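Local coordinates for protein putative adhesin (Bacteroides thetaiotaomicron, PDB 4QDG) that probably anchors or takes part in assembling adhesive pili on the cell surface as an outer-membrane lipoprotein, at residues A9-Y21 / Y65-F78. Numbering follows the deposited sequence.
Sequences APCPHGVSLRFIY and YRMKLDLKQGNYHF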
ATOM      1  N   ALA A   9      26.160  38.373  -0.403  1.00 70.48           N
ATOM      2  CA  ALA A   9      26.363  37.227  -1.279  1.00 68.79           C
ATOM      3  C   ALA A   9      25.585  37.286  -2.602  1.00 68.52           C
ATOM      4  O   ALA A   9      24.629  38.058  -2.700  1.00 67.85           O
ATOM      5  CB  ALA A   9      25.959  35.957  -0.512  1.00 68.57           C
ATOM      6  N   PRO A  10      25.932  36.431  -3.619  1.00 61.73           N
ATOM      7  CA  PRO A  10      25.091  36.360  -4.818  1.00 58.78           C
ATOM      8  C   PRO A  10      23.739  35.740  -4.453  1.00 55.32           C
ATOM      9  O   PRO A  10      23.556  35.172  -3.373  1.00 55.39           O
ATOM     10  CB  PRO A  10      25.892  35.446  -5.755  1.00 60.80           C
ATOM     11  CG  PRO A  10      26.573  34.495  -4.826  1.00 66.29           C
ATOM     12  CD  PRO A  10      27.012  35.415  -3.684  1.00 63.69           C
ATOM     13  N   CYS A  11      22.808  35.858  -5.360  1.00 45.92           N
ATOM     14  CA  CYS A  11      21.451  35.405  -5.241  1.00 43.89           C
ATOM     15  C   CYS A  11      21.341  33.953  -4.706  1.00 45.03           C
ATOM     16  O   CYS A  11      22.049  33.095  -5.236  1.00 45.35           O
ATOM     17  CB  CYS A  11      20.795  35.532  -6.607  1.00 43.49           C
ATOM     18  SG  CYS A  11      19.028  35.215  -6.600  1.00 46.65           S
ATOM     19  N   PRO A  12      20.433  33.652  -3.720  1.00 37.92           N
ATOM     20  CA  PRO A  12      20.220  32.251  -3.304  1.00 36.69           C
ATOM     21  C   PRO A  12      19.877  31.353  -4.510  1.00 39.91           C
ATOM     22  O   PRO A  12      19.252  31.789  -5.480  1.00 38.55           O
ATOM     23  CB  PRO A  12      19.036  32.342  -2.327  1.00 37.22           C
ATOM     24  CG  PRO A  12      19.049  33.728  -1.849  1.00 41.83           C
ATOM     25  CD  PRO A  12      19.511  34.550  -3.001  1.00 38.37           C
ATOM     26  N   HIS A  13      20.328  30.112  -4.464  1.00 35.76           N
ATOM     27  CA  HIS A  13      20.157  29.201  -5.578  1.00 34.23           C
ATOM     28  C   HIS A  13      19.768  27.786  -5.103  1.00 35.79           C
ATOM     29  O   HIS A  13      20.315  27.287  -4.115  1.00 33.42           O
ATOM     30  CB  HIS A  13      21.476  29.166  -6.362  1.00 34.56           C
ATOM     31  CG  HIS A  13      21.357  28.553  -7.714  1.00 37.21           C
ATOM     32  ND1 HIS A  13      21.010  29.309  -8.810  1.00 39.73           N
ATOM     33  CD2 HIS A  13      21.561  27.281  -8.107  1.00 38.38           C
ATOM     34  CE1 HIS A  13      21.010  28.475  -9.832  1.00 38.40           C
ATOM     35  NE2 HIS A  13      21.329  27.244  -9.454  1.00 38.07           N
ATOM     36  N   GLY A  14      18.832  27.166  -5.813  1.00 33.63           N
ATOM     37  CA  GLY A  14      18.413  25.800  -5.516  1.00 33.65           C
ATOM     38  C   GLY A  14      17.040  25.404  -6.013  1.00 35.58           C
ATOM     39  O   GLY A  14      16.623  25.791  -7.105  1.00 35.04           O
ATOM     40  N   VAL A  15      16.345  24.593  -5.209  1.00 31.55           N
ATOM     41  CA  VAL A  15      15.010  24.104  -5.522  1.00 30.61           C
ATOM     42  C   VAL A  15      14.088  24.358  -4.349  1.00 32.07           C
ATOM     43  O   VAL A  15      14.547  24.563  -3.227  1.00 30.12           O
ATOM     44  CB  VAL A  15      14.977  22.599  -5.925  1.00 33.72           C
ATOM     45  CG1 VAL A  15      15.796  22.328  -7.190  1.00 32.44           C
ATOM     46  CG2 VAL A  15      15.420  21.702  -4.768  1.00 33.83           C
ATOM     47  N   SER A  16      12.786  24.324  -4.634  1.00 28.25           N
ATOM     48  CA  SER A  16      11.683  24.451  -3.694  1.00 27.48           C
ATOM     49  C   SER A  16      10.703  23.343  -4.042  1.00 33.11           C
ATOM     50  O   SER A  16      10.060  23.379  -5.090  1.00 34.12           O
ATOM     51  CB  SER A  16      11.051  25.835  -3.760  1.00 27.96           C
ATOM     52  OG  SER A  16       9.897  25.861  -2.937  1.00 37.45           O
ATOM     53  N   LEU A  17      10.628  22.330  -3.200  1.00 30.27           N
ATOM     54  CA  LEU A  17       9.812  21.164  -3.508  1.00 29.05           C
ATOM     55  C   LEU A  17       8.498  21.111  -2.796  1.00 32.46           C
ATOM     56  O   LEU A  17       8.435  21.307  -1.591  1.00 32.22           O
ATOM     57  CB  LEU A  17      10.582  19.867  -3.207  1.00 27.97           C
ATOM     58  CG  LEU A  17      11.928  19.709  -3.892  1.00 31.71           C
ATOM     59  CD1 LEU A  17      12.582  18.399  -3.481  1.00 32.16           C
ATOM     60  CD2 LEU A  17      11.790  19.793  -5.409  1.00 31.52           C
ATOM     61  N   ARG A  18       7.455  20.775  -3.562  1.00 29.29           N
ATOM     62  CA  ARG A  18       6.093  20.503  -3.091  1.00 29.09           C
ATOM     63  C   ARG A  18       5.922  18.985  -3.121  1.00 31.55           C
ATOM     64  O   ARG A  18       6.486  18.318  -4.003  1.00 31.06           O
ATOM     65  CB  ARG A  18       5.034  21.222  -3.966  1.00 27.92           C
ATOM     66  CG  ARG A  18       3.579  20.943  -3.553  1.00 36.50           C
ATOM     67  CD  ARG A  18       2.567  21.742  -4.347  1.00 34.74           C
ATOM     68  NE  ARG A  18       1.229  21.609  -3.771  1.00 43.21           N
ATOM     69  CZ  ARG A  18       0.124  21.326  -4.460  1.00 61.88           C
ATOM     70  NH1 ARG A  18       0.181  21.144  -5.778  1.00 48.03           N
ATOM     71  NH2 ARG A  18      -1.043  21.211  -3.838  1.00 48.62           N
ATOM     72  N   PHE A  19       5.231  18.436  -2.124  1.00 28.83           N
ATOM     73  CA  PHE A  19       4.982  17.001  -2.044  1.00 28.92           C
ATOM     74  C   PHE A  19       3.480  16.743  -2.082  1.00 35.40           C
ATOM     75  O   PHE A  19       2.741  17.299  -1.269  1.00 37.70           O
ATOM     76  CB  PHE A  19       5.631  16.404  -0.795  1.00 30.30           C
ATOM     77  CG  PHE A  19       7.116  16.629  -0.735  1.00 31.31           C
ATOM     78  CD1 PHE A  19       7.642  17.780  -0.156  1.00 31.74           C
ATOM     79  CD2 PHE A  19       8.001  15.693  -1.263  1.00 31.65           C
ATOM     80  CE1 PHE A  19       9.022  18.007  -0.134  1.00 31.91           C
ATOM     81  CE2 PHE A  19       9.382  15.923  -1.225  1.00 33.51           C
ATOM     82  CZ  PHE A  19       9.878  17.084  -0.669  1.00 31.61           C
ATOM     83  N   ILE A  20       3.013  15.990  -3.078  1.00 32.11           N
ATOM     84  CA  ILE A  20       1.571  15.699  -3.190  1.00 31.60           C
ATOM     85  C   ILE A  20       1.318  14.186  -3.239  1.00 34.72           C
ATOM     86  O   ILE A  20       2.201  13.421  -3.634  1.00 32.61           O
ATOM     87  CB  ILE A  20       0.885  16.427  -4.388  1.00 33.87           C
ATOM     88  CG1 ILE A  20       1.235  15.811  -5.747  1.00 32.51           C
ATOM     89  CG2 ILE A  20       1.182  17.937  -4.357  1.00 36.00           C
ATOM     90  CD1 ILE A  20       0.260  16.152  -6.882  1.00 32.64           C
ATOM     91  N   TYR A  21       0.111  13.771  -2.797  1.00 31.03           N
ATOM     92  CA  TYR A  21      -0.383  12.393  -2.881  1.00 28.69           C
ATOM     93  C   TYR A  21      -1.819  12.471  -3.424  1.00 31.09           C
ATOM     94  O   TYR A  21      -2.779  12.554  -2.660  1.00 31.24           O
ATOM     95  CB  TYR A  21      -0.254  11.609  -1.550  1.00 28.81           C
ATOM     96  CG  TYR A  21      -1.106  10.351  -1.473  1.00 30.39           C
ATOM     97  CD1 TYR A  21      -0.981   9.332  -2.423  1.00 30.82           C
ATOM     98  CD2 TYR A  21      -2.088  10.208  -0.490  1.00 31.09           C
ATOM     99  CE1 TYR A  21      -1.803   8.195  -2.384  1.00 26.93           C
ATOM    100  CE2 TYR A  21      -2.898   9.072  -0.434  1.00 30.98           C
ATOM    101  CZ  TYR A  21      -2.743   8.063  -1.375  1.00 33.96           C
ATOM    102  OH  TYR A  21      -3.546   6.945  -1.292  1.00 36.44           O
ATOM    103  N   TYR A  65       3.085  23.888   2.601  1.00 37.44           N
ATOM    104  CA  TYR A  65       4.439  23.411   2.884  1.00 35.92           C
ATOM    105  C   TYR A  65       5.261  23.197   1.623  1.00 36.46           C
ATOM    106  O   TYR A  65       4.794  22.583   0.656  1.00 35.74           O
ATOM    107  CB  TYR A  65       4.436  22.070   3.691  1.00 36.64           C
ATOM    108  CG  TYR A  65       5.812  21.443   3.844  1.00 35.68           C
ATOM    109  CD1 TYR A  65       6.816  22.083   4.563  1.00 37.74           C
ATOM    110  CD2 TYR A  65       6.138  20.259   3.182  1.00 35.26           C
ATOM    111  CE1 TYR A  65       8.105  21.555   4.639  1.00 38.15           C
ATOM    112  CE2 TYR A  65       7.425  19.715   3.259  1.00 35.57           C
ATOM    113  CZ  TYR A  65       8.402  20.364   3.998  1.00 41.09           C
ATOM    114  OH  TYR A  65       9.672  19.852   4.086  1.00 40.85           O
ATOM    115  N   ARG A  66       6.498  23.705   1.663  1.00 31.27           N
ATOM    116  CA  ARG A  66       7.503  23.569   0.604  0.50 30.33           C
ATOM    117  C   ARG A  66       8.858  23.318   1.225  1.00 33.81           C
ATOM    118  O   ARG A  66       9.155  23.860   2.280  1.00 35.39           O
ATOM    119  CB  ARG A  66       7.586  24.813  -0.309  0.50 30.01           C
ATOM    120  CG  ARG A  66       6.298  25.222  -1.023  0.50 37.04           C
ATOM    121  CD  ARG A  66       5.782  24.239  -2.046  0.50 28.95           C
ATOM    122  NE  ARG A  66       4.573  24.760  -2.675  0.50 29.56           N
ATOM    123  CZ  ARG A  66       3.335  24.513  -2.264  0.50 39.79           C
ATOM    124  NH1 ARG A  66       3.116  23.698  -1.233  0.50 26.71           N
ATOM    125  NH2 ARG A  66       2.304  25.054  -2.894  0.50 22.90           N
HETATM  126  N   MSE A  67       9.671  22.499   0.605  1.00 29.20           N
HETATM  127  CA  MSE A  67      10.999  22.248   1.114  1.00 29.11           C
HETATM  128  C   MSE A  67      11.985  23.063   0.299  1.00 35.69           C
HETATM  129  O   MSE A  67      12.190  22.786  -0.884  1.00 34.90           O
HETATM  130  CB  MSE A  67      11.355  20.755   1.080  1.00 30.14           C
HETATM  131  CG  MSE A  67      12.693  20.471   1.753  1.00 35.76           C
HETATM  132 SE   MSE A  67      13.274  18.654   1.486  0.75 41.20          SE
HETATM  133  CE  MSE A  67      11.989  17.779   2.714  1.00 37.35           C
ATOM    134  N   LYS A  68      12.596  24.073   0.942  1.00 33.73           N
ATOM    135  CA  LYS A  68      13.595  24.925   0.333  1.00 32.30           C
ATOM    136  C   LYS A  68      14.945  24.247   0.451  1.00 34.95           C
ATOM    137  O   LYS A  68      15.349  23.875   1.554  1.00 36.69           O
ATOM    138  CB  LYS A  68      13.580  26.281   1.027  1.00 34.78           C
ATOM    139  CG  LYS A  68      14.563  27.297   0.485  1.00 32.56           C
ATOM    140  CD  LYS A  68      14.494  28.607   1.310  1.00 41.49           C
ATOM    141  CE  LYS A  68      15.223  28.553   2.642  1.00 50.47           C
ATOM    142  NZ  LYS A  68      16.701  28.595   2.471  1.00 59.08           N
ATOM    143  N   LEU A  69      15.624  24.033  -0.684  1.00 30.05           N
ATOM    144  CA  LEU A  69      16.939  23.421  -0.678  1.00 30.26           C
ATOM    145  C   LEU A  69      17.949  24.317  -1.341  1.00 34.48           C
ATOM    146  O   LEU A  69      17.850  24.570  -2.542  1.00 35.39           O
ATOM    147  CB  LEU A  69      16.961  22.024  -1.349  1.00 30.11           C
ATOM    148  CG  LEU A  69      16.212  20.883  -0.670  1.00 36.28           C
ATOM    149  CD1 LEU A  69      16.085  19.680  -1.610  1.00 37.25           C
ATOM    150  CD2 LEU A  69      16.914  20.438   0.585  1.00 40.64           C
ATOM    151  N   ASP A  70      18.953  24.755  -0.575  1.00 31.41           N
ATOM    152  CA  ASP A  70      20.079  25.504  -1.110  1.00 33.05           C
ATOM    153  C   ASP A  70      21.016  24.491  -1.756  1.00 37.54           C
ATOM    154  O   ASP A  70      21.451  23.560  -1.091  1.00 37.83           O
ATOM    155  CB  ASP A  70      20.777  26.348  -0.021  1.00 35.91           C
ATOM    156  CG  ASP A  70      19.951  27.543   0.384  1.00 43.34           C
ATOM    157  OD1 ASP A  70      19.740  28.438  -0.469  1.00 43.40           O
ATOM    158  OD2 ASP A  70      19.476  27.566   1.531  1.00 51.62           O
ATOM    159  N   LEU A  71      21.236  24.611  -3.072  1.00 34.62           N
ATOM    160  CA  LEU A  71      22.055  23.666  -3.821  1.00 33.85           C
ATOM    161  C   LEU A  71      22.955  24.359  -4.819  1.00 40.98           C
ATOM    162  O   LEU A  71      22.583  25.391  -5.390  1.00 43.12           O
ATOM    163  CB  LEU A  71      21.160  22.645  -4.576  1.00 32.01           C
ATOM    164  CG  LEU A  71      20.368  21.630  -3.738  1.00 34.71           C
ATOM    165  CD1 LEU A  71      19.353  20.919  -4.574  1.00 32.54           C
ATOM    166  CD2 LEU A  71      21.290  20.650  -3.019  1.00 34.52           C
ATOM    167  N   LYS A  72      24.126  23.766  -5.052  1.00 37.69           N
ATOM    168  CA  LYS A  72      25.074  24.195  -6.077  1.00 38.90           C
ATOM    169  C   LYS A  72      24.378  24.019  -7.445  1.00 41.72           C
ATOM    170  O   LYS A  72      23.730  22.982  -7.641  1.00 39.15           O
ATOM    171  CB  LYS A  72      26.356  23.346  -5.971  1.00 42.40           C
ATOM    172  CG  LYS A  72      27.422  23.654  -7.025  1.00 63.07           C
ATOM    173  CD  LYS A  72      28.500  22.561  -7.089  1.00 70.92           C
ATOM    174  CE  LYS A  72      28.136  21.374  -7.966  1.00 66.86           C
ATOM    175  NZ  LYS A  72      29.001  20.192  -7.668  1.00 62.15           N
ATOM    176  N   GLN A  73      24.477  25.035  -8.350  1.00 39.81           N
ATOM    177  CA  GLN A  73      23.858  25.011  -9.682  0.50 39.23           C
ATOM    178  C   GLN A  73      24.012  23.624 -10.323  1.00 43.45           C
ATOM    179  O   GLN A  73      25.104  23.070 -10.339  1.00 43.92           O
ATOM    180  CB  GLN A  73      24.460  26.112 -10.586  0.50 40.84           C
ATOM    181  CG  GLN A  73      23.642  26.430 -11.846  0.50 51.19           C
ATOM    182  CD  GLN A  73      24.198  27.564 -12.687  0.50 76.44           C
ATOM    183  OE1 GLN A  73      24.848  28.504 -12.200  0.50 72.67           O
ATOM    184  NE2 GLN A  73      23.897  27.533 -13.976  0.50 73.48           N
ATOM    185  N   GLY A  74      22.908  23.074 -10.812  1.00 41.43           N
ATOM    186  CA  GLY A  74      22.914  21.762 -11.454  1.00 41.03           C
ATOM    187  C   GLY A  74      21.568  21.099 -11.626  1.00 42.96           C
ATOM    188  O   GLY A  74      20.533  21.633 -11.203  1.00 42.43           O
ATOM    189  N   ASN A  75      21.588  19.917 -12.256  1.00 38.27           N
ATOM    190  CA  ASN A  75      20.396  19.112 -12.490  1.00 36.38           C
ATOM    191  C   ASN A  75      20.418  17.987 -11.461  1.00 38.19           C
ATOM    192  O   ASN A  75      21.415  17.269 -11.377  1.00 38.55           O
ATOM    193  CB  ASN A  75      20.380  18.616 -13.951  1.00 36.59           C
ATOM    194  CG  ASN A  75      19.131  17.882 -14.373  1.00 52.47           C
ATOM    195  OD1 ASN A  75      17.999  18.261 -14.059  1.00 41.53           O
ATOM    196  ND2 ASN A  75      19.311  16.839 -15.160  1.00 43.12           N
ATOM    197  N   TYR A  76      19.371  17.892 -10.614  1.00 33.37           N
ATOM    198  CA  TYR A  76      19.306  16.899  -9.525  1.00 32.02           C
ATOM    199  C   TYR A  76      18.140  15.944  -9.661  1.00 33.39           C
ATOM    200  O   TYR A  76      17.162  16.282 -10.313  1.00 32.70           O
ATOM    201  CB  TYR A  76      19.205  17.589  -8.152  1.00 32.24           C
ATOM    202  CG  TYR A  76      20.440  18.365  -7.774  1.00 32.93           C
ATOM    203  CD1 TYR A  76      20.625  19.678  -8.209  1.00 33.97           C
ATOM    204  CD2 TYR A  76      21.420  17.801  -6.961  1.00 34.10           C
ATOM    205  CE1 TYR A  76      21.770  20.394  -7.883  1.00 33.63           C
ATOM    206  CE2 TYR A  76      22.557  18.524  -6.595  1.00 35.49           C
ATOM    207  CZ  TYR A  76      22.723  19.826  -7.051  1.00 39.87           C
ATOM    208  OH  TYR A  76      23.834  20.563  -6.702  1.00 39.04           O
ATOM    209  N   HIS A  77      18.249  14.753  -9.026  1.00 29.43           N
ATOM    210  CA  HIS A  77      17.183  13.753  -8.975  1.00 28.98           C
ATOM    211  C   HIS A  77      16.844  13.532  -7.510  1.00 30.46           C
ATOM    212  O   HIS A  77      17.740  13.272  -6.696  1.00 29.46           O
ATOM    213  CB  HIS A  77      17.552  12.446  -9.686  1.00 30.49           C
ATOM    214  CG  HIS A  77      16.403  11.472  -9.723  1.00 33.51           C
ATOM    215  ND1 HIS A  77      15.337  11.639 -10.605  1.00 34.69           N
ATOM    216  CD2 HIS A  77      16.165  10.388  -8.952  1.00 33.83           C
ATOM    217  CE1 HIS A  77      14.488  10.668 -10.328  1.00 32.93           C
ATOM    218  NE2 HIS A  77      14.952   9.877  -9.359  1.00 33.37           N
ATOM    219  N   PHE A  78      15.575  13.781  -7.164  1.00 26.05           N
ATOM    220  CA  PHE A  78      15.069  13.706  -5.798  1.00 25.22           C
ATOM    221  C   PHE A  78      14.189  12.506  -5.585  1.00 29.45           C
ATOM    222  O   PHE A  78      13.343  12.223  -6.422  1.00 31.42           O
ATOM    223  CB  PHE A  78      14.265  14.971  -5.477  1.00 25.91           C
ATOM    224  CG  PHE A  78      15.066  16.236  -5.613  1.00 27.37           C
ATOM    225  CD1 PHE A  78      15.850  16.702  -4.556  1.00 28.46           C
ATOM    226  CD2 PHE A  78      15.012  16.985  -6.787  1.00 27.85           C
ATOM    227  CE1 PHE A  78      16.586  17.884  -4.681  1.00 30.06           C
ATOM    228  CE2 PHE A  78      15.729  18.177  -6.899  1.00 31.30           C
ATOM    229  CZ  PHE A  78      16.518  18.615  -5.849  1.00 29.96           C
TER
HETATM  230  O   HOH W   1      21.845  29.388  -1.919  1.00 39.84           O
HETATM  231  O   HOH W   2       4.226  19.989   0.055  1.00 27.84           O
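The ring of Phe78 has Leu17 CD1 over one face, offset toward the rim. This is a CH-pi contact, with CD1 4.0 Å from the ring centroid. Leu71 CD1 lies at the edge of the same ring. The side chains of Val15 and Phe78 point toward each other, and Val15 CG2 approaches Phe78 CZ obliquely at 3.5 Å. Val15 CG2 also touches Leu69 CB, since these two side chains lie side by side. The Phe19 ring receives Met67 CB, of a selenomethionine, at its edge at 3.8 Å from Phe19 CE1. Tyr65 CE2 approaches that ring obliquely. In one of its two conformers, Arg66 has Arg18 CD over the centre of one guanidinium face, 3.5 Å above its plane. Arg18 CG is anti to the backbone N (chi1 178°) and the chain runs extended to NE, alongside Arg66. In that conformer Arg66 NH1 donates to Tyr65 O from above the carbonyl plane, and also to Glu63 O. The His13 ring has Leu71 O at its edge, and His13 NE2 lies 3.4 Å from Gln73 CA. Asp137 and Thr135 hydrogen-bond its two ring nitrogens.

Strands 15-20 and 67-70 are antiparallel neighbours, consistent with the transthyretin-like beta-sandwich expected from the clan of this family. Strand 15-20 also pairs, in parallel, with strand 140-159. Val15 with Leu69 and Leu17 with Met67 are hydrogen-bonded pairs. Their side chains share one sheet face, where Leu133 of strand 127-137 also packs on Val15 and Leu17. Ser16 and Lys68 lie on the other face. The ladder extends to Leu71 N, which donates to His13 O at 3.0 Å. Water 2 joins Phe19 N to Tyr65 O.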